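Local coordinates for protein STM4351 (Salmonella enterica, PDB 2Y7I) that binds arginine with high specificity as a periplasmic solute-binding protein of family 3, probably serving its uptake, at residues Phe21-Ala24 with Asp25-Val29; Thr50-Ser53 with Phe54-Ile58. All coordinates share one frame; numbering follows the deposited sequence.

Both contacts are local, and they follow one another along the chain. Interaction 1 is a surface beta hairpin, 21-29, whose centre lies about 16 Å from that of the chain; interaction 2, the passage from strand 46-51 to helix 57-62, is partly buried and its centre lies about 11 Å from the chain's. They share no element, but they touch where Ile28 CD1 packs 3.8 Å from Asn51 CB. Each contributes to a zinc site, through Asp23 and Asp25 in one and Asp55 in the other. In 21-29 paired strand amides and two carboxylates on one metal dominate, whereas in 50-58 a serine carbonyl and hydroxyls govern the turn and Phe54 lines the arginine pocket.

Interaction 1 (Phe21-Ala24 with Asp25-Val29). With ZN (zinc ion), chain F.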
loop_
_atom_site.group_PDB
_atom_site.type_symbol
_atom_site.label_atom_id
_atom_site.label_comp_id
_atom_site.label_asym_id
_atom_site.label_seq_id
_atom_site.Cartn_x
_atom_site.Cartn_y
_atom_site.Cartn_z
ATOM N N PHE A 21 10.880 -13.845 -11.605
ATOM C CA PHE A 21 11.979 -14.360 -12.395
ATOM C C PHE A 21 12.755 -15.390 -11.579
ATOM O O PHE A 21 12.445 -15.633 -10.405
ATOM C CB PHE A 21 12.881 -13.218 -12.903
ATOM C CG PHE A 21 13.602 -12.455 -11.814
ATOM C CD1 PHE A 21 12.949 -11.451 -11.096
ATOM C CD2 PHE A 21 14.948 -12.706 -11.549
ATOM C CE1 PHE A 21 13.617 -10.724 -10.117
ATOM C CE2 PHE A 21 15.624 -11.993 -10.564
ATOM C CZ PHE A 21 14.952 -10.993 -9.846
ATOM N N VAL A 22 13.745 -16.007 -12.210
ATOM C CA VAL A 22 14.488 -17.094 -11.590
ATOM C C VAL A 22 15.887 -16.579 -11.289
ATOM O O VAL A 22 16.532 -15.987 -12.155
ATOM C CB VAL A 22 14.522 -18.351 -12.506
ATOM C CG1 VAL A 22 15.195 -19.520 -11.812
ATOM C CG2 VAL A 22 13.100 -18.752 -12.899
ATOM N N ASP A 23 16.333 -16.753 -10.052
ATOM C CA ASP A 23 17.680 -16.319 -9.675
ATOM C C ASP A 23 18.695 -17.421 -9.957
ATOM O O ASP A 23 18.347 -18.458 -10.526
ATOM C CB ASP A 23 17.735 -15.893 -8.198
ATOM C CG ASP A 23 17.495 -17.041 -7.242
ATOM O OD1 ASP A 23 17.546 -18.224 -7.654
ATOM O OD2 ASP A 23 17.264 -16.761 -6.047
ATOM N N ALA A 24 19.932 -17.197 -9.508
ATOM C CA ALA A 24 21.062 -18.073 -9.807
ATOM C C ALA A 24 20.932 -19.518 -9.307
ATOM O O ALA A 24 21.481 -20.434 -9.924
ATOM C CB ALA A 24 22.367 -17.444 -9.304
ATOM N N ASP A 25 20.239 -19.736 -8.195
ATOM C CA ASP A 25 20.049 -21.107 -7.711
ATOM C C ASP A 25 18.640 -21.636 -8.012
ATOM O O ASP A 25 18.098 -22.466 -7.281
ATOM C CB ASP A 25 20.429 -21.249 -6.224
ATOM C CG ASP A 25 19.398 -20.633 -5.284
ATOM O OD1 ASP A 25 18.870 -19.552 -5.600
ATOM O OD2 ASP A 25 19.104 -21.236 -4.231
ATOM N N ASN A 26 18.059 -21.144 -9.103
ATOM C CA ASN A 26 16.802 -21.679 -9.634
ATOM C C ASN A 26 15.607 -21.471 -8.698
ATOM O O ASN A 26 14.698 -22.303 -8.638
ATOM C CB ASN A 26 16.973 -23.168 -9.986
ATOM C CG ASN A 26 16.090 -23.604 -11.134
ATOM O OD1 ASN A 26 16.250 -23.142 -12.266
ATOM N ND2 ASN A 26 15.159 -24.513 -10.852
ATOM N N LYS A 27 15.621 -20.367 -7.952
ATOM C CA LYS A 27 14.485 -20.008 -7.109
ATOM C C LYS A 27 13.698 -18.857 -7.729
ATOM O O LYS A 27 14.269 -17.977 -8.380
ATOM C CB LYS A 27 14.937 -19.657 -5.681
ATOM C CG LYS A 27 15.586 -20.807 -4.895
ATOM C CD LYS A 27 14.605 -21.938 -4.569
ATOM C CE LYS A 27 14.957 -22.640 -3.247
ATOM N NZ LYS A 27 16.329 -23.246 -3.204
ATOM N N ILE A 28 12.382 -18.880 -7.530
ATOM C CA ILE A 28 11.490 -17.867 -8.074
ATOM C C ILE A 28 11.453 -16.677 -7.102
ATOM O O ILE A 28 11.220 -16.855 -5.908
ATOM C CB ILE A 28 10.069 -18.435 -8.321
ATOM C CG1 ILE A 28 10.134 -19.688 -9.213
ATOM C CG2 ILE A 28 9.159 -17.381 -8.955
ATOM C CD1 ILE A 28 8.768 -20.296 -9.530
ATOM N N VAL A 29 11.706 -15.483 -7.632
ATOM C CA VAL A 29 11.858 -14.269 -6.828
ATOM C C VAL A 29 11.220 -13.088 -7.557
ATOM O O VAL A 29 10.920 -13.168 -8.745
ATOM C CB VAL A 29 13.373 -13.945 -6.528
ATOM C CG1 VAL A 29 14.002 -14.994 -5.623
ATOM C CG2 VAL A 29 14.173 -13.807 -7.828
HETATM ZN ZN ZN F . 18.400 -17.930 -4.697
#
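Two carboxylates only two residues apart, Asp23 and Asp25, hold one zinc ion at the tip of a surface hairpin. Asp23 OD2 lies 2.1 Å from the metal and Asp25 OD1 1.9 Å from it, with the carboxylate planes turned 38° against each other. The other oxygen of Asp23 faces the backbone: Lys27 N donates to Asp23 OD1 at 2.9 Å from above the carboxylate plane, and Asp25 N adds a weak bond. With CG between the backbone N and carbonyl carbon (chi1 66°), the Asp23 carboxylate turns OD1 to the amides of Asp25 and Lys27 and OD2 to the zinc. A type I beta turn spans Asp23 to Asn26, its Asn26 N to Asp23 O bond 3.1 Å long. Next along the hairpin, Asp23 N bonds to Lys27 O, and Phe21 and Val29 form a hydrogen-bonded antiparallel pair with N-H...O bonds in both directions. Val22 and Ile28 are the adjacent non-hydrogen-bonded pair, and Ile28 also packs against Phe49 of strand 46-51. On the face that carries Phe21 and Val29, Val29 CG2 sits over the Phe21 ring, 3.7 Å from its centroid and 17° off the normal, a CH-pi contact. Lys27 NZ forms a salt bridge with Asp25 OD2, 3.6 Å away. Zinc and lysine together probably offset the negative charge that the two aspartates bring to this tight turn.

Interaction 2 (Thr50-Ser53 with Phe54-Ile58); sequences TNQS and FDSLI. With ZN (zinc ion), chain D; ARG (arginine), chain C.
Phe54, first after Ser53, turns its ring into the ligand pocket, where the bound arginine lies across one face: the ligand's CD stands 3.6 Å above the ring plane, offset toward the rim, and its NE is 3.4 Å from Phe54 CD1. With CG anti to the backbone N (chi1 180°), the ring leaves the side of the chain occupied by Ser53. Asp55 meets Ser53 instead, Ser53 OG donating to Asp55 OD1 at 2.8 Å, nearly in line with the C-O bond. Asp55 OD2 binds zinc at 2.1 Å, and Asp140 of the same chain binds the same ion. Residues 50-58 carry the chain from strand 46-51 of the parallel sheet into helix 57-62, as part of a periplasmic-binding-protein fold. Ser56 grips the bend twice through Ser53 O, which accepts Ser56 N at 3.0 Å, from 56° out of the carbonyl plane, and Ser56 OG at 2.8 Å. Ser56 OG in turn accepts Gln52 NE2 at 2.7 Å through a bent bond (N-H...O 139°), tilted from the amide plane; Ser60 and Lys65 hold the Gln52 amide from beyond. Leu57 CD2 touches Gln52 CG at 3.8 Å, the two side chains crossing at a slant.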
loop_
_atom_site.group_PDB
_atom_site.type_symbol
_atom_site.label_atom_id
_atom_site.label_comp_id
_atom_site.label_asym_id
_atom_site.label_seq_id
_atom_site.Cartn_x
_atom_site.Cartn_y
_atom_site.Cartn_z
ATOM N N THR A 50 4.161 -22.517 -9.066
ATOM C CA THR A 50 4.370 -23.305 -10.278
ATOM C C THR A 50 4.651 -22.318 -11.406
ATOM O O THR A 50 3.885 -21.369 -11.607
ATOM C CB THR A 50 3.143 -24.179 -10.597
ATOM O OG1 THR A 50 2.879 -25.031 -9.481
ATOM C CG2 THR A 50 3.373 -25.050 -11.848
ATOM N N ASN A 51 5.760 -22.537 -12.109
ATOM C CA ASN A 51 6.226 -21.672 -13.182
ATOM C C ASN A 51 5.914 -22.299 -14.549
ATOM O O ASN A 51 6.389 -23.389 -14.862
ATOM C CB ASN A 51 7.735 -21.427 -12.999
ATOM C CG ASN A 51 8.381 -20.690 -14.164
ATOM O OD1 ASN A 51 9.561 -20.898 -14.446
ATOM N ND2 ASN A 51 7.634 -19.828 -14.830
ATOM N N GLN A 52 5.084 -21.622 -15.337
ATOM C CA GLN A 52 4.671 -22.119 -16.665
ATOM C C GLN A 52 4.359 -20.910 -17.555
ATOM O O GLN A 52 4.365 -19.775 -17.070
ATOM C CB GLN A 52 3.481 -23.081 -16.556
ATOM C CG GLN A 52 2.196 -22.465 -15.993
ATOM C CD GLN A 52 1.086 -23.495 -15.783
ATOM O OE1 GLN A 52 1.219 -24.422 -14.980
ATOM N NE2 GLN A 52 -0.023 -23.328 -16.502
ATOM N N SER A 53 4.101 -21.136 -18.840
ATOM C CA SER A 53 3.915 -20.019 -19.779
ATOM C C SER A 53 2.758 -19.106 -19.355
ATOM O O SER A 53 1.741 -19.580 -18.831
ATOM C CB SER A 53 3.729 -20.532 -21.218
ATOM O OG SER A 53 2.583 -21.369 -21.345
ATOM N N PHE A 54 2.913 -17.804 -19.576
ATOM C CA PHE A 54 1.911 -16.818 -19.131
ATOM C C PHE A 54 0.523 -17.110 -19.689
ATOM O O PHE A 54 -0.479 -17.006 -18.967
ATOM C CB PHE A 54 2.324 -15.391 -19.531
ATOM C CG PHE A 54 1.325 -14.328 -19.100
ATOM C CD1 PHE A 54 1.354 -13.816 -17.805
ATOM C CD2 PHE A 54 0.352 -13.851 -19.992
ATOM C CE1 PHE A 54 0.438 -12.832 -17.402
ATOM C CE2 PHE A 54 -0.566 -12.868 -19.598
ATOM C CZ PHE A 54 -0.530 -12.373 -18.300
ATOM N N ASP A 55 0.473 -17.489 -20.967
ATOM C CA ASP A 55 -0.804 -17.743 -21.653
ATOM C C ASP A 55 -1.534 -18.994 -21.168
ATOM O O ASP A 55 -2.703 -19.200 -21.515
ATOM C CB ASP A 55 -0.595 -17.812 -23.171
ATOM C CG ASP A 55 0.290 -18.980 -23.599
ATOM O OD1 ASP A 55 0.931 -19.627 -22.742
ATOM O OD2 ASP A 55 0.344 -19.252 -24.816
ATOM N N SER A 56 -0.849 -19.834 -20.385
ATOM C CA SER A 56 -1.449 -21.070 -19.872
ATOM C C SER A 56 -1.995 -20.915 -18.449
ATOM O O SER A 56 -2.589 -21.853 -17.909
ATOM C CB SER A 56 -0.434 -22.223 -19.898
ATOM O OG SER A 56 0.513 -22.071 -18.847
ATOM N N LEU A 57 -1.800 -19.739 -17.859
ATOM C CA LEU A 57 -2.092 -19.547 -16.435
ATOM C C LEU A 57 -3.584 -19.512 -16.138
ATOM O O LEU A 57 -4.053 -20.205 -15.233
ATOM C CB LEU A 57 -1.414 -18.287 -15.902
ATOM C CG LEU A 57 0.108 -18.334 -15.717
ATOM C CD1 LEU A 57 0.613 -16.941 -15.387
ATOM C CD2 LEU A 57 0.529 -19.357 -14.643
ATOM N N ILE A 58 -4.316 -18.682 -16.877
ATOM C CA ILE A 58 -5.771 -18.638 -16.696
ATOM C C ILE A 58 -6.455 -19.994 -16.968
ATOM O O ILE A 58 -7.243 -20.446 -16.139
ATOM C CB ILE A 58 -6.418 -17.442 -17.430
ATOM C CG1 ILE A 58 -6.147 -16.166 -16.620
ATOM C CG2 ILE A 58 -7.939 -17.644 -17.607
ATOM C CD1 ILE A 58 -6.385 -14.883 -17.384
HETATM ZN ZN ZN D . 1.695 -20.780 -25.119
HETATM N N ARG C . 1.129 -6.881 -17.779
HETATM C CA ARG C . 0.990 -7.639 -19.061
HETATM C C ARG C . -0.360 -8.344 -19.100
HETATM O O ARG C . -0.660 -9.051 -20.059
HETATM C CB ARG C . 2.132 -8.665 -19.227
HETATM C CG ARG C . 2.281 -9.637 -18.041
HETATM C CD ARG C . 3.318 -10.726 -18.303
HETATM N NE ARG C . 3.659 -11.404 -17.050
HETATM C CZ ARG C . 4.512 -12.421 -16.935
HETATM N NH1 ARG C . 5.137 -12.923 -18.002
HETATM N NH2 ARG C . 4.736 -12.940 -15.747
HETATM O OXT ARG C . -1.167 -8.237 -18.156
#